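Local coordinates for argininosuccinate lyase (Chelativorans sp., PDB 6RXA), which acts as EDDS lyase, a C-N lyase of the aspartase/fumarase superfamily, and probably also cleaves argininosuccinate to fumarate and L-arginine, at residues S257-W262 with R347-N352. The protein carries 2 engineered substitutions. Residues are numbered along the deposited sequence; the frame is centred on the assembly and turned at random.
Sequences SEIQLW and RTLHPN
L349 holds its CG trans to the backbone N (chi1 -169°), and this carries both methyls across to I259 and W262. I259 has chi1 -65°, which puts CG1 beside the backbone N and CG2 anti to it. CG2 is the I259 atom that meets the leucine. L349 CD1 meets I259 CG2 at 3.9 Å, the two side chains approaching tip to tip. The second methyl, L349 CD2, comes to the benzo edge of the W262 indole, close to the ring plane. Its nearest ring atom is W262 CZ3, at 4.0 Å, and W262 CE3 follows at 4.2 Å. Here the leucine and the indole run roughly perpendicular to each other. One leucine fork thus bridges two residues three apart on the same helix. All three side chains are buried and the contact is purely apolar.

The contact joins the end of helix 236-262 to the link between helix 329-348 and strand 350-351. That strand pairs antiparallel with strand 270-271, a small sheet in a largely helical lyase of the aspartase/fumarase superfamily. Backbone hydrogen bonds join H350 to E271, N352 to V269, and W262 to V269 and A270, so both segments are tied to the same stretch of chain. K145 NZ hydrogen-bonds to the carbonyl oxygens of R347 and L349.

The indole has further neighbours. E258 CG lies 3.5 Å above one face of the W262 ring, toward its rim, and Y171 packs edge-to-face with W262. Y171 OH is hydrogen-bonded to E258 OE1. L292 of helix 290-301 also packs against I259. The W262 side chain is about 12 Å from that of T158, which binds fumarate in another structure of this protein; none is bound to this chain.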
loop_
_atom_site.group_PDB
_atom_site.type_symbol
_atom_site.label_atom_id
_atom_site.label_comp_id
_atom_site.label_asym_id
_atom_site.label_seq_id
_atom_site.Cartn_x
_atom_site.Cartn_y
_atom_site.Cartn_z
ATOM N N SER A 257 5.919 -20.511 -2.608
ATOM C CA SER A 257 4.895 -21.082 -1.736
ATOM C C SER A 257 4.469 -22.461 -2.227
ATOM O O SER A 257 4.299 -23.389 -1.424
ATOM C CB SER A 257 3.711 -20.120 -1.659
ATOM O OG SER A 257 2.812 -20.455 -0.621
ATOM N N GLU A 258 4.301 -22.622 -3.543
ATOM C CA GLU A 258 3.925 -23.915 -4.106
ATOM C C GLU A 258 4.934 -24.983 -3.719
ATOM O O GLU A 258 4.567 -26.070 -3.262
ATOM C CB GLU A 258 3.862 -23.816 -5.632
ATOM C CG GLU A 258 3.166 -25.006 -6.280
ATOM C CD GLU A 258 1.706 -24.730 -6.583
ATOM O OE1 GLU A 258 1.435 -23.710 -7.259
ATOM O OE2 GLU A 258 0.835 -25.542 -6.154
ATOM N N ILE A 259 6.219 -24.675 -3.902
ATOM C CA ILE A 259 7.295 -25.615 -3.584
ATOM C C ILE A 259 7.353 -25.865 -2.081
ATOM O O ILE A 259 7.614 -26.987 -1.636
ATOM C CB ILE A 259 8.638 -25.113 -4.148
ATOM C CG1 ILE A 259 8.590 -25.089 -5.680
ATOM C CG2 ILE A 259 9.771 -25.995 -3.651
ATOM C CD1 ILE A 259 9.811 -24.453 -6.332
ATOM N N GLN A 260 7.122 -24.834 -1.279
ATOM C CA GLN A 260 7.090 -25.022 0.167
ATOM C C GLN A 260 6.004 -26.017 0.570
ATOM O O GLN A 260 6.220 -26.849 1.456
ATOM C CB GLN A 260 6.902 -23.684 0.870
ATOM C CG GLN A 260 7.249 -23.745 2.342
ATOM C CD GLN A 260 7.199 -22.402 3.029
ATOM O OE1 GLN A 260 6.679 -21.419 2.483
ATOM N NE2 GLN A 260 7.703 -22.353 4.259
ATOM N N LEU A 261 4.828 -25.949 -0.065
ATOM C CA LEU A 261 3.788 -26.926 0.243
ATOM C C LEU A 261 4.174 -28.316 -0.259
ATOM O O LEU A 261 4.032 -29.304 0.470
ATOM C CB LEU A 261 2.430 -26.470 -0.305
ATOM C CG LEU A 261 1.859 -25.192 0.305
ATOM C CD1 LEU A 261 0.394 -24.985 -0.149
ATOM C CD2 LEU A 261 1.936 -25.202 1.832
ATOM N N TRP A 262 4.688 -28.418 -1.489
ATOM C CA TRP A 262 5.129 -29.711 -2.002
ATOM C C TRP A 262 6.134 -30.392 -1.076
ATOM O O TRP A 262 6.165 -31.629 -0.973
ATOM C CB TRP A 262 5.826 -29.543 -3.351
ATOM C CG TRP A 262 4.992 -29.193 -4.530
ATOM C CD1 TRP A 262 3.628 -29.221 -4.647
ATOM C CD2 TRP A 262 5.498 -28.764 -5.789
ATOM N NE1 TRP A 262 3.262 -28.829 -5.925
ATOM C CE2 TRP A 262 4.398 -28.546 -6.640
ATOM C CE3 TRP A 262 6.793 -28.562 -6.289
ATOM C CZ2 TRP A 262 4.551 -28.115 -7.961
ATOM C CZ3 TRP A 262 6.941 -28.123 -7.591
ATOM C CH2 TRP A 262 5.825 -27.902 -8.412
ATOM N N ARG A 347 16.357 -25.372 -10.463
ATOM C CA ARG A 347 17.328 -26.239 -11.114
ATOM C C ARG A 347 17.582 -27.499 -10.299
ATOM O O ARG A 347 17.671 -28.608 -10.854
ATOM C CB ARG A 347 18.629 -25.470 -11.335
ATOM C CG ARG A 347 19.735 -26.343 -11.922
ATOM C CD ARG A 347 21.022 -25.555 -12.139
ATOM N NE ARG A 347 21.631 -25.111 -10.888
ATOM C CZ ARG A 347 21.627 -23.858 -10.443
ATOM N NH1 ARG A 347 21.042 -22.882 -11.128
ATOM N NH2 ARG A 347 22.223 -23.582 -9.293
ATOM N N THR A 348 17.704 -27.351 -8.981
ATOM C CA THR A 348 18.158 -28.447 -8.140
ATOM C C THR A 348 17.038 -29.171 -7.407
ATOM O O THR A 348 17.334 -30.082 -6.624
ATOM C CB THR A 348 19.191 -27.949 -7.116
ATOM O OG1 THR A 348 18.612 -26.993 -6.222
ATOM C CG2 THR A 348 20.364 -27.305 -7.819
ATOM N N LEU A 349 15.780 -28.812 -7.643
ATOM C CA LEU A 349 14.688 -29.438 -6.906
ATOM C C LEU A 349 14.628 -30.938 -7.170
ATOM O O LEU A 349 14.822 -31.401 -8.298
ATOM C CB LEU A 349 13.358 -28.807 -7.312
ATOM C CG LEU A 349 12.146 -29.153 -6.454
ATOM C CD1 LEU A 349 12.292 -28.604 -5.046
ATOM C CD2 LEU A 349 10.885 -28.598 -7.103
ATOM N N HIS A 350 14.359 -31.693 -6.115
ATOM C CA HIS A 350 14.253 -33.147 -6.214
ATOM C C HIS A 350 12.798 -33.587 -6.102
ATOM O O HIS A 350 12.288 -33.754 -4.985
ATOM C CB HIS A 350 15.085 -33.805 -5.102
ATOM C CG HIS A 350 16.523 -33.395 -5.099
ATOM N ND1 HIS A 350 17.466 -34.008 -5.896
ATOM C CD2 HIS A 350 17.178 -32.431 -4.410
ATOM C CE1 HIS A 350 18.641 -33.435 -5.699
ATOM N NE2 HIS A 350 18.489 -32.465 -4.816
ATOM N N PRO A 351 12.104 -33.841 -7.208
ATOM C CA PRO A 351 10.739 -34.373 -7.094
ATOM C C PRO A 351 10.761 -35.823 -6.637
ATOM O O PRO A 351 11.653 -36.591 -7.002
ATOM C CB PRO A 351 10.195 -34.252 -8.519
ATOM C CG PRO A 351 11.406 -34.306 -9.400
ATOM C CD PRO A 351 12.530 -33.660 -8.608
ATOM N N ASN A 352 9.789 -36.187 -5.794
ATOM C CA ASN A 352 9.588 -37.582 -5.387
ATOM C C ASN A 352 8.591 -38.184 -6.364
ATOM O O ASN A 352 7.376 -38.123 -6.161
ATOM C CB ASN A 352 9.058 -37.674 -3.964
ATOM C CG ASN A 352 8.923 -39.121 -3.468
ATOM O OD1 ASN A 352 8.779 -40.078 -4.245
ATOM N ND2 ASN A 352 8.948 -39.276 -2.152
#